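PDB 5C2V: hydrazine synthase beta subunit from Candidatus Kuenenia stuttgartiensis, which forms part of the hydrazine synthase complex, which condenses nitric oxide with ammonium to hydrazine, and may modulate passage of the hydroxylamine intermediate between active sites. Local coordinates for residues B[70-75]-B[111-116]; B[138-143]-B[178-183]; B[155-160]-B[202-207]; B[271-276]-B[338-343]. All coordinates share one frame; numbering follows the deposited sequence.

Contact 1. Residues B[70-75]-B[111-116]; sequences YVCNAE and AYVACS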
loop_
_atom_site.group_PDB
_atom_site.type_symbol
_atom_site.label_atom_id
_atom_site.label_comp_id
_atom_site.label_asym_id
_atom_site.label_seq_id
_atom_site.Cartn_x
_atom_site.Cartn_y
_atom_site.Cartn_z
ATOM N N TYR B 70 33.354 54.835 10.507
ATOM C CA TYR B 70 34.525 54.367 9.775
ATOM C C TYR B 70 34.104 53.734 8.454
ATOM O O TYR B 70 33.481 52.675 8.435
ATOM C CB TYR B 70 35.322 53.364 10.611
ATOM C CG TYR B 70 36.140 53.983 11.723
ATOM C CD1 TYR B 70 35.527 54.625 12.792
ATOM C CD2 TYR B 70 37.527 53.915 11.709
ATOM C CE1 TYR B 70 36.274 55.188 13.811
ATOM C CE2 TYR B 70 38.282 54.475 12.723
ATOM C CZ TYR B 70 37.650 55.110 13.771
ATOM O OH TYR B 70 38.396 55.669 14.784
ATOM N N VAL B 71 34.463 54.384 7.353
ATOM C CA VAL B 71 34.029 53.958 6.028
ATOM C C VAL B 71 35.167 53.285 5.269
ATOM O O VAL B 71 36.307 53.742 5.319
ATOM C CB VAL B 71 33.500 55.154 5.210
ATOM C CG1 VAL B 71 32.944 54.689 3.878
ATOM C CG2 VAL B 71 32.439 55.907 5.996
ATOM N N CYS B 72 34.862 52.196 4.570
ATOM C CA CYS B 72 35.878 51.497 3.792
ATOM C C CYS B 72 35.891 51.961 2.345
ATOM O O CYS B 72 34.967 51.670 1.591
ATOM C CB CYS B 72 35.644 49.986 3.836
ATOM S SG CYS B 72 36.297 49.162 5.294
ATOM N N ASN B 73 36.957 52.652 1.952
ATOM C CA ASN B 73 37.128 53.049 0.563
ATOM C C ASN B 73 37.975 52.010 -0.158
ATOM O O ASN B 73 39.177 51.876 0.097
ATOM C CB ASN B 73 37.768 54.433 0.466
ATOM C CG ASN B 73 37.079 55.456 1.350
ATOM O OD1 ASN B 73 36.000 55.953 1.022
ATOM N ND2 ASN B 73 37.704 55.781 2.476
ATOM N N ALA B 74 37.330 51.288 -1.068
ATOM C CA ALA B 74 37.918 50.112 -1.693
ATOM C C ALA B 74 38.967 50.452 -2.743
ATOM O O ALA B 74 40.067 49.900 -2.737
ATOM C CB ALA B 74 36.826 49.268 -2.309
ATOM N N GLU B 75 38.620 51.361 -3.648
ATOM C CA GLU B 75 39.520 51.731 -4.732
ATOM C C GLU B 75 40.689 52.553 -4.207
ATOM O O GLU B 75 41.816 52.429 -4.688
ATOM C CB GLU B 75 38.771 52.507 -5.816
ATOM C CG GLU B 75 39.632 52.891 -7.010
ATOM C CD GLU B 75 40.226 51.684 -7.714
ATOM O OE1 GLU B 75 39.595 51.182 -8.668
ATOM O OE2 GLU B 75 41.325 51.240 -7.320
ATOM N N ALA B 111 39.237 49.123 15.672
ATOM C CA ALA B 111 38.504 48.818 14.452
ATOM C C ALA B 111 39.275 47.793 13.630
ATOM O O ALA B 111 40.492 47.881 13.498
ATOM C CB ALA B 111 38.262 50.080 13.644
ATOM N N TYR B 112 38.563 46.817 13.081
ATOM C CA TYR B 112 39.188 45.765 12.293
ATOM C C TYR B 112 38.723 45.838 10.846
ATOM O O TYR B 112 37.522 45.910 10.568
ATOM C CB TYR B 112 38.884 44.394 12.896
ATOM C CG TYR B 112 39.483 44.210 14.271
ATOM C CD1 TYR B 112 38.815 44.652 15.406
ATOM C CD2 TYR B 112 40.722 43.606 14.434
ATOM C CE1 TYR B 112 39.361 44.492 16.664
ATOM C CE2 TYR B 112 41.276 43.440 15.689
ATOM C CZ TYR B 112 40.592 43.886 16.800
ATOM O OH TYR B 112 41.141 43.723 18.051
ATOM N N VAL B 113 39.690 45.830 9.934
ATOM C CA VAL B 113 39.427 46.043 8.518
ATOM C C VAL B 113 39.878 44.857 7.672
ATOM O O VAL B 113 41.058 44.523 7.647
ATOM C CB VAL B 113 40.141 47.310 8.009
ATOM C CG1 VAL B 113 39.602 47.707 6.659
ATOM C CG2 VAL B 113 39.981 48.451 9.001
ATOM N N ALA B 114 38.944 44.228 6.967
ATOM C CA ALA B 114 39.289 43.080 6.133
ATOM C C ALA B 114 39.757 43.528 4.753
ATOM O O ALA B 114 39.014 44.191 4.030
ATOM C CB ALA B 114 38.104 42.136 6.011
ATOM N N CYS B 115 40.985 43.169 4.383
ATOM C CA CYS B 115 41.499 43.556 3.070
ATOM C C CYS B 115 41.265 42.443 2.052
ATOM O O CYS B 115 41.880 41.382 2.127
ATOM C CB CYS B 115 42.984 43.910 3.159
ATOM S SG CYS B 115 43.359 45.171 4.403
ATOM N N SER B 116 40.385 42.709 1.089
ATOM C CA SER B 116 39.822 41.664 0.234
ATOM C C SER B 116 40.544 41.438 -1.091
ATOM O O SER B 116 40.069 40.661 -1.921
ATOM C CB SER B 116 38.351 41.965 -0.053
ATOM O OG SER B 116 38.205 43.212 -0.705
#
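The ring of Tyr70 is the flat group of this contact, and Ala111 meets it obliquely. The methyl CB of Ala111 lies 4.4 Å from ring atom CD2 of Tyr70. Ile102, from strand 99-104, also packs against Tyr70. The phenol oxygen is held elsewhere, by a hydrogen bond with Thr128 OG1, which probably helps to fix where the ring lies.

Two residues further along each strand, Cys72 faces Val113. The sulfur SG of Cys72 touches Val113 CG1 at 3.9 Å. Cys72 SG stands anti to its own carbonyl carbon (chi1 -83°), while the touching methyl of Val113 is the one anti to the backbone N. All four side chains leave the backbone toward the opposite segment, and all four residues are buried. The backbones stay well apart, with CA of Cys72 8.0 Å from CA of Val113, so side chains alone bridge the gap.

The paired residues run in the same chain direction. Strands 68-73 and 110-115 are each the second strand of a four-stranded antiparallel sheet. Such face-to-face apolar packing between successive sheets is typical of neighbouring blades in a beta-propeller.

Contact 2. Residues B[138-143]-B[178-183]; sequences YTSDYG and GRVVEN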
loop_
_atom_site.group_PDB
_atom_site.type_symbol
_atom_site.label_atom_id
_atom_site.label_comp_id
_atom_site.label_asym_id
_atom_site.label_seq_id
_atom_site.Cartn_x
_atom_site.Cartn_y
_atom_site.Cartn_z
ATOM N N TYR B 138 47.671 38.411 9.639
ATOM C CA TYR B 138 47.693 37.629 8.408
ATOM C C TYR B 138 46.796 36.400 8.506
ATOM O O TYR B 138 46.944 35.582 9.413
ATOM C CB TYR B 138 49.126 37.210 8.069
ATOM C CG TYR B 138 50.038 38.364 7.709
ATOM C CD1 TYR B 138 49.519 39.620 7.415
ATOM C CD2 TYR B 138 51.415 38.197 7.664
ATOM C CE1 TYR B 138 50.349 40.676 7.088
ATOM C CE2 TYR B 138 52.252 39.247 7.336
ATOM C CZ TYR B 138 51.713 40.485 7.050
ATOM O OH TYR B 138 52.542 41.533 6.723
ATOM N N THR B 139 45.866 36.276 7.563
ATOM C CA THR B 139 44.924 35.164 7.559
ATOM C C THR B 139 45.555 33.897 6.989
ATOM O O THR B 139 46.718 33.899 6.583
ATOM C CB THR B 139 43.656 35.505 6.754
ATOM O OG1 THR B 139 43.996 35.684 5.374
ATOM C CG2 THR B 139 43.014 36.776 7.285
ATOM N N SER B 140 44.779 32.818 6.957
ATOM C CA SER B 140 45.272 31.531 6.480
ATOM C C SER B 140 45.318 31.467 4.958
ATOM O O SER B 140 46.123 30.733 4.384
ATOM C CB SER B 140 44.405 30.395 7.025
ATOM O OG SER B 140 44.401 30.395 8.442
ATOM N N ASP B 141 44.451 32.234 4.305
ATOM C CA ASP B 141 44.430 32.279 2.849
ATOM C C ASP B 141 44.005 33.657 2.353
ATOM O O ASP B 141 43.702 34.549 3.145
ATOM C CB ASP B 141 43.499 31.200 2.292
ATOM C CG ASP B 141 44.055 30.537 1.045
ATOM O OD1 ASP B 141 44.822 31.195 0.310
ATOM O OD2 ASP B 141 43.729 29.357 0.802
ATOM N N TYR B 142 43.981 33.820 1.034
ATOM C CA TYR B 142 43.751 35.123 0.421
ATOM C C TYR B 142 42.293 35.579 0.422
ATOM O O TYR B 142 41.370 34.769 0.503
ATOM C CB TYR B 142 44.278 35.121 -1.014
ATOM C CG TYR B 142 45.775 34.942 -1.119
ATOM C CD1 TYR B 142 46.642 35.848 -0.525
ATOM C CD2 TYR B 142 46.323 33.882 -1.830
ATOM C CE1 TYR B 142 48.012 35.695 -0.619
ATOM C CE2 TYR B 142 47.694 33.724 -1.933
ATOM C CZ TYR B 142 48.533 34.635 -1.326
ATOM O OH TYR B 142 49.898 34.488 -1.422
ATOM N N GLY B 143 42.109 36.892 0.327
ATOM C CA GLY B 143 40.800 37.493 0.140
ATOM C C GLY B 143 39.789 37.442 1.272
ATOM O O GLY B 143 38.679 36.947 1.070
ATOM N N GLY B 178 45.916 38.104 18.822
ATOM C CA GLY B 178 46.104 38.681 17.502
ATOM C C GLY B 178 46.655 37.707 16.474
ATOM O O GLY B 178 47.343 38.110 15.536
ATOM N N ARG B 179 46.364 36.422 16.656
ATOM C CA ARG B 179 46.849 35.380 15.747
ATOM C C ARG B 179 45.757 34.362 15.421
ATOM O O ARG B 179 44.708 34.340 16.066
ATOM C CB ARG B 179 48.064 34.660 16.343
ATOM C CG ARG B 179 48.853 35.462 17.368
ATOM C CD ARG B 179 49.781 34.563 18.160
ATOM N NE ARG B 179 50.585 33.711 17.290
ATOM C CZ ARG B 179 51.388 32.748 17.728
ATOM N NH1 ARG B 179 51.494 32.513 19.028
ATOM N NH2 ARG B 179 52.083 32.019 16.865
ATOM N N VAL B 180 46.005 33.519 14.420
ATOM C CA VAL B 180 45.028 32.505 14.035
ATOM C C VAL B 180 45.082 31.289 14.965
ATOM O O VAL B 180 46.103 30.607 15.061
ATOM C CB VAL B 180 45.249 32.037 12.567
ATOM C CG1 VAL B 180 44.808 33.105 11.588
ATOM C CG2 VAL B 180 46.714 31.687 12.317
ATOM N N VAL B 181 43.983 31.034 15.668
ATOM C CA VAL B 181 43.857 29.812 16.462
ATOM C C VAL B 181 43.401 28.602 15.635
ATOM O O VAL B 181 43.916 27.498 15.812
ATOM C CB VAL B 181 42.903 30.013 17.670
ATOM C CG1 VAL B 181 43.509 30.994 18.662
ATOM C CG2 VAL B 181 41.535 30.501 17.221
ATOM N N GLU B 182 42.437 28.808 14.739
ATOM C CA GLU B 182 41.852 27.708 13.975
ATOM C C GLU B 182 41.327 28.162 12.613
ATOM O O GLU B 182 40.924 29.312 12.444
ATOM C CB GLU B 182 40.719 27.053 14.774
ATOM C CG GLU B 182 40.280 25.689 14.256
ATOM C CD GLU B 182 39.155 25.085 15.076
ATOM O OE1 GLU B 182 38.999 23.846 15.059
ATOM O OE2 GLU B 182 38.422 25.853 15.737
ATOM N N ASN B 183 41.331 27.248 11.646
ATOM C CA ASN B 183 40.759 27.506 10.329
ATOM C C ASN B 183 39.767 26.415 9.933
ATOM O O ASN B 183 40.129 25.241 9.855
ATOM C CB ASN B 183 41.862 27.616 9.277
ATOM C CG ASN B 183 41.315 27.702 7.865
ATOM O OD1 ASN B 183 40.904 28.770 7.409
ATOM N ND2 ASN B 183 41.307 26.575 7.163
#
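Val180 meets the loop 138-143 with one methyl, CG1, which lies 3.9 Å from the carbonyl oxygen Tyr138 O and 4.2 Å from the hydroxyl Ser140 OG. CB of Val180 points to the loop, and with CG1 anti to the carbonyl carbon (chi1 -73°) that methyl leads.

Ser140 stands between Val180 and Asn183. Its OG is also anti to its own carbonyl carbon, with chi1 at -59°. This brings OG to 3.9 Å from Asn183 CB, a van der Waals approach. The hydroxyl has its hydrogen-bond partner outside the two segments. Tyr138 contributes its backbone here, while its ring leads away from strand 179-186.

The loop is braced from within. Thr139 turns away from the strand, and its hydroxyl donates to Asp141 O. Asp141 OD1 accepts from Tyr142 N at 2.8 Å, on the anti side of the carboxylate and 23° out of its plane. Outside the two segments, Ser140 N is hydrogen-bonded to Asp171 OD2 of strand 168-174.

Segment 138-143 connects two successive sheets of the propeller, and strand 179-186 is the fourth strand, at one edge of the second. Without a hydrogen bond between the segments, the chemistry is that of loose surface contact. The loop conformation probably depends more on its own bonds and on Asp171 than on Val180.

Contact 3. Residues B[155-160]-B[202-207]; sequences TLVAIL and KYIAVT
Ile159 and Val206 lie side by side; the two side chains pass alongside one another, pointing opposite ways. The branch methyl CG2 of Ile159 fits against both methyls of Val206, at 3.8 Å from Val206 CG2 and 3.9 Å from Val206 CG1. Ile159 places its CG1 arm between its backbone N and carbonyl carbon (chi1 44°), which leaves CG2 as the branch that touches.

Val157 and Ile204 meet differently. Here the end of a longer chain does the reaching: Ile204 CD1 comes to 4.3 Å from Val157 CG1. The outer part of Ile204 is extended, with chi2 at 176°, and this carries CD1 across toward the valine.

All four side chains are buried, and they alternate with residues that face the other way along their strands. The CA atoms of Ile159 and Val206 are still 7.9 Å apart, so this is face packing between sheets. Strand 190-197 helps to fill the layer: its Tyr197 touches both Val157 and Ile204, and its Val195 touches Ile159.

Strands 155-160 and 203-211 are the second strands of successive four-stranded sheets. An apolar layer of this kind between adjacent blades is characteristic of the beta-propeller fold.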
loop_
_atom_site.group_PDB
_atom_site.type_symbol
_atom_site.label_atom_id
_atom_site.label_comp_id
_atom_site.label_asym_id
_atom_site.label_seq_id
_atom_site.Cartn_x
_atom_site.Cartn_y
_atom_site.Cartn_z
ATOM N N THR B 155 37.075 37.166 20.378
ATOM C CA THR B 155 37.316 36.400 19.157
ATOM C C THR B 155 36.830 37.126 17.904
ATOM O O THR B 155 35.833 37.849 17.935
ATOM C CB THR B 155 36.649 35.010 19.217
ATOM O OG1 THR B 155 35.356 35.123 19.822
ATOM C CG2 THR B 155 37.497 34.043 20.029
ATOM N N LEU B 156 37.546 36.917 16.806
ATOM C CA LEU B 156 37.272 37.598 15.546
ATOM C C LEU B 156 37.229 36.594 14.397
ATOM O O LEU B 156 38.238 35.975 14.078
ATOM C CB LEU B 156 38.346 38.667 15.297
ATOM C CG LEU B 156 38.316 39.641 14.111
ATOM C CD1 LEU B 156 38.900 39.020 12.844
ATOM C CD2 LEU B 156 36.921 40.181 13.858
ATOM N N VAL B 157 36.073 36.443 13.761
ATOM C CA VAL B 157 35.962 35.514 12.640
ATOM C C VAL B 157 36.117 36.250 11.316
ATOM O O VAL B 157 35.661 37.382 11.167
ATOM C CB VAL B 157 34.619 34.751 12.650
ATOM C CG1 VAL B 157 34.552 33.813 13.842
ATOM C CG2 VAL B 157 33.447 35.717 12.652
ATOM N N ALA B 158 36.777 35.609 10.359
ATOM C CA ALA B 158 36.953 36.207 9.040
ATOM C C ALA B 158 36.647 35.210 7.933
ATOM O O ALA B 158 37.271 34.153 7.850
ATOM C CB ALA B 158 38.365 36.746 8.887
ATOM N N ILE B 159 35.682 35.546 7.083
ATOM C CA ILE B 159 35.409 34.723 5.917
ATOM C C ILE B 159 36.473 34.967 4.860
ATOM O O ILE B 159 36.699 36.101 4.432
ATOM C CB ILE B 159 34.019 34.999 5.313
ATOM C CG1 ILE B 159 33.748 36.503 5.247
ATOM C CG2 ILE B 159 32.942 34.298 6.123
ATOM C CD1 ILE B 159 32.494 36.860 4.490
ATOM N N LEU B 160 37.128 33.893 4.437
ATOM C CA LEU B 160 38.113 34.000 3.381
ATOM C C LEU B 160 37.475 33.555 2.083
ATOM O O LEU B 160 37.184 32.375 1.893
ATOM C CB LEU B 160 39.349 33.152 3.685
ATOM C CG LEU B 160 39.937 33.252 5.091
ATOM C CD1 LEU B 160 41.149 32.344 5.214
ATOM C CD2 LEU B 160 40.300 34.689 5.424
ATOM N N LYS B 202 27.328 31.302 20.115
ATOM C CA LYS B 202 27.575 29.873 19.939
ATOM C C LYS B 202 27.574 29.438 18.474
ATOM O O LYS B 202 27.934 28.303 18.161
ATOM C CB LYS B 202 26.539 29.059 20.714
ATOM C CG LYS B 202 26.652 29.186 22.224
ATOM C CD LYS B 202 25.430 28.603 22.913
ATOM C CE LYS B 202 25.176 27.170 22.476
ATOM N NZ LYS B 202 23.906 26.643 23.041
ATOM N N TYR B 203 27.172 30.336 17.579
ATOM C CA TYR B 203 27.078 30.002 16.160
ATOM C C TYR B 203 27.448 31.181 15.266
ATOM O O TYR B 203 27.347 32.338 15.676
ATOM C CB TYR B 203 25.663 29.532 15.802
ATOM C CG TYR B 203 25.073 28.499 16.736
ATOM C CD1 TYR B 203 25.321 27.144 16.550
ATOM C CD2 TYR B 203 24.254 28.876 17.792
ATOM C CE1 TYR B 203 24.777 26.197 17.398
ATOM C CE2 TYR B 203 23.706 27.936 18.644
ATOM C CZ TYR B 203 23.971 26.598 18.442
ATOM O OH TYR B 203 23.428 25.657 19.288
ATOM N N ILE B 204 27.872 30.881 14.042
ATOM C CA ILE B 204 28.028 31.911 13.021
ATOM C C ILE B 204 27.326 31.501 11.732
ATOM O O ILE B 204 27.324 30.327 11.358
ATOM C CB ILE B 204 29.508 32.215 12.706
ATOM C CG1 ILE B 204 30.279 30.927 12.420
ATOM C CG2 ILE B 204 30.154 32.976 13.850
ATOM C CD1 ILE B 204 31.717 31.156 12.007
ATOM N N ALA B 205 26.720 32.473 11.060
ATOM C CA ALA B 205 26.075 32.226 9.776
ATOM C C ALA B 205 26.909 32.819 8.647
ATOM O O ALA B 205 27.433 33.931 8.768
ATOM C CB ALA B 205 24.668 32.799 9.762
ATOM N N VAL B 206 27.043 32.060 7.562
ATOM C CA VAL B 206 27.798 32.499 6.392
ATOM C C VAL B 206 27.034 32.214 5.100
ATOM O O VAL B 206 26.733 31.062 4.794
ATOM C CB VAL B 206 29.179 31.809 6.318
ATOM C CG1 VAL B 206 29.871 32.138 5.003
ATOM C CG2 VAL B 206 30.048 32.211 7.504
ATOM N N THR B 207 26.727 33.262 4.341
ATOM C CA THR B 207 26.044 33.101 3.060
ATOM C C THR B 207 27.033 32.818 1.935
ATOM O O THR B 207 28.068 33.476 1.831
ATOM C CB THR B 207 25.220 34.348 2.690
ATOM O OG1 THR B 207 25.973 35.530 2.996
ATOM C CG2 THR B 207 23.913 34.372 3.460
#

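Contact 4. Residues B[271-276]-B[338-343]; sequences GVRGMH and NYFSNN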
loop_
_atom_site.group_PDB
_atom_site.type_symbol
_atom_site.label_atom_id
_atom_site.label_comp_id
_atom_site.label_asym_id
_atom_site.label_seq_id
_atom_site.Cartn_x
_atom_site.Cartn_y
_atom_site.Cartn_z
ATOM N N GLY B 271 19.956 39.318 2.443
ATOM C CA GLY B 271 19.803 40.010 1.181
ATOM C C GLY B 271 20.110 39.072 0.031
ATOM O O GLY B 271 21.198 38.499 -0.043
ATOM N N VAL B 272 19.151 38.918 -0.873
ATOM C CA VAL B 272 19.348 38.120 -2.074
ATOM C C VAL B 272 19.413 39.066 -3.258
ATOM O O VAL B 272 18.395 39.632 -3.685
ATOM C CB VAL B 272 18.224 37.089 -2.279
ATOM C CG1 VAL B 272 18.562 36.165 -3.431
ATOM C CG2 VAL B 272 17.998 36.289 -1.004
ATOM N N ARG B 273 20.624 39.195 -3.790
ATOM C CA ARG B 273 20.981 40.237 -4.743
ATOM C C ARG B 273 20.518 39.910 -6.156
ATOM O O ARG B 273 20.016 40.775 -6.872
ATOM C CB ARG B 273 22.496 40.447 -4.714
ATOM C CG ARG B 273 22.980 41.770 -5.276
ATOM C CD ARG B 273 24.500 41.828 -5.233
ATOM N NE ARG B 273 25.012 43.181 -5.420
ATOM C CZ ARG B 273 25.339 43.698 -6.599
ATOM N NH1 ARG B 273 25.207 42.974 -7.702
ATOM N NH2 ARG B 273 25.798 44.940 -6.676
ATOM N N GLY B 274 20.696 38.655 -6.552
ATOM C CA GLY B 274 20.299 38.213 -7.873
ATOM C C GLY B 274 18.793 38.171 -8.031
ATOM O O GLY B 274 18.259 38.543 -9.076
ATOM N N MET B 275 18.108 37.707 -6.992
ATOM C CA MET B 275 16.656 37.580 -7.029
ATOM C C MET B 275 15.933 38.780 -6.427
ATOM O O MET B 275 14.708 38.776 -6.322
ATOM C CB MET B 275 16.218 36.300 -6.318
ATOM C CG MET B 275 16.583 35.041 -7.076
ATOM S SD MET B 275 16.133 35.126 -8.820
ATOM C CE MET B 275 14.347 35.077 -8.713
ATOM N N HIS B 276 16.695 39.789 -6.014
ATOM C CA HIS B 276 16.133 41.054 -5.537
ATOM C C HIS B 276 15.118 40.886 -4.412
ATOM O O HIS B 276 14.013 41.424 -4.492
ATOM C CB HIS B 276 15.467 41.809 -6.690
ATOM C CG HIS B 276 16.240 41.769 -7.970
ATOM N ND1 HIS B 276 17.521 42.269 -8.082
ATOM C CD2 HIS B 276 15.914 41.290 -9.192
ATOM C CE1 HIS B 276 17.948 42.099 -9.319
ATOM N NE2 HIS B 276 16.996 41.507 -10.014
ATOM N N ASN B 338 19.463 48.863 -1.962
ATOM C CA ASN B 338 19.331 48.485 -3.364
ATOM C C ASN B 338 20.147 49.387 -4.289
ATOM O O ASN B 338 19.860 50.589 -4.432
ATOM C CB ASN B 338 17.860 48.511 -3.776
ATOM C CG ASN B 338 16.966 47.817 -2.769
ATOM O OD1 ASN B 338 17.334 46.790 -2.200
ATOM N ND2 ASN B 338 15.789 48.384 -2.532
ATOM N N TYR B 339 21.155 48.772 -4.907
ATOM C CA TYR B 339 22.139 49.435 -5.763
ATOM C C TYR B 339 21.556 50.008 -7.052
ATOM O O TYR B 339 21.709 51.195 -7.334
ATOM C CB TYR B 339 23.258 48.439 -6.103
ATOM C CG TYR B 339 24.295 48.932 -7.095
ATOM C CD1 TYR B 339 24.157 48.693 -8.458
ATOM C CD2 TYR B 339 25.425 49.612 -6.663
ATOM C CE1 TYR B 339 25.106 49.137 -9.362
ATOM C CE2 TYR B 339 26.378 50.060 -7.560
ATOM C CZ TYR B 339 26.214 49.819 -8.907
ATOM O OH TYR B 339 27.162 50.261 -9.802
ATOM N N PHE B 340 20.897 49.159 -7.834
ATOM C CA PHE B 340 20.395 49.568 -9.142
ATOM C C PHE B 340 19.209 50.517 -9.022
ATOM O O PHE B 340 19.089 51.473 -9.787
ATOM C CB PHE B 340 20.006 48.345 -9.975
ATOM C CG PHE B 340 21.164 47.449 -10.310
ATOM C CD1 PHE B 340 22.114 47.843 -11.238
ATOM C CD2 PHE B 340 21.300 46.211 -9.704
ATOM C CE1 PHE B 340 23.182 47.024 -11.548
ATOM C CE2 PHE B 340 22.365 45.385 -10.013
ATOM C CZ PHE B 340 23.306 45.793 -10.936
ATOM N N SER B 341 18.339 50.252 -8.054
ATOM C CA SER B 341 17.169 51.091 -7.832
ATOM C C SER B 341 17.540 52.346 -7.048
ATOM O O SER B 341 16.726 53.261 -6.906
ATOM C CB SER B 341 16.080 50.309 -7.096
ATOM O OG SER B 341 15.635 49.208 -7.868
ATOM N N ASN B 342 18.773 52.374 -6.546
ATOM C CA ASN B 342 19.290 53.503 -5.777
ATOM C C ASN B 342 18.412 53.864 -4.589
ATOM O O ASN B 342 18.101 55.037 -4.381
ATOM C CB ASN B 342 19.455 54.734 -6.674
ATOM C CG ASN B 342 20.514 54.544 -7.737
ATOM O OD1 ASN B 342 21.611 54.063 -7.460
ATOM N ND2 ASN B 342 20.188 54.924 -8.968
ATOM N N ASN B 343 18.007 52.869 -3.805
ATOM C CA ASN B 343 17.101 53.164 -2.693
ATOM C C ASN B 343 17.189 52.165 -1.549
ATOM O O ASN B 343 18.008 51.261 -1.579
ATOM C CB ASN B 343 15.655 53.248 -3.198
ATOM C CG ASN B 343 15.238 52.030 -4.003
ATOM O OD1 ASN B 343 15.837 50.962 -3.897
ATOM N ND2 ASN B 343 14.201 52.191 -4.818
#
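Segment 271-276 reaches Tyr339 and Phe340 through Arg273. Gly271 and Val272 come first and end strand 267-272.

Arg273 follows, where the chain leaves the strand. Its side chain is extended as far as NE and then turns at chi4 (-92°), which sets the guanidinium obliquely to both aromatic rings. NH2 of Arg273 lies 4.3 Å from Tyr339 CG, and NH1 of Arg273 lies 4.4 Å from Phe340 CE2. The CZ of Arg273 is 5.8 Å from the centroid of the Tyr339 ring, so any cation-pi attraction is weak at most. The two rings also pack together, with Tyr339 CD1 over the centre of one face of Phe340. Tyr339 OH is hydrogen-bonded to Gln47 of the gamma subunit.

Gly274 sends its carbonyl oxygen over one face of the His276 ring, toward its rim. His276 is held at both ring nitrogens, by Gly321 N and by Asp52 of the gamma subunit.

On the other side, Asn338 ND2 donates to Asn343 OD1 at 2.9 Å, and the two backbones bond in both directions. Asn343 pairs with a gamma-subunit strand, so the sheet continues across the interface. The facing of Asn338 by both Asn342 and Asn343 is a G1 beta bulge, here closing the turn between strands 333-338 and 343-348 of a propeller blade.

In the fold
The contacts follow the ring of the beta-propeller. Contact 1 joins the sheets 57-94 and 99-137, and contact 3 joins the sheets 144-186 and 190-245; their centres are 17 Å apart. Contact 2 lies near the surface, 12 Å from contact 3 between centres. Their segments alternate along the chain. Strands 155-160 and 179-186 share a sheet, and Leu160 packs on the loop 138-143. Contact 4 comes last in sequence and lies across the chain's centre, 31 Å from contact 2. It joins strand 267-272 to the last blade, beside the gamma subunit. Contacts 1 and 3 pack successive blades together; contact 4 does so too, and has many more neighbours in the gamma subunit.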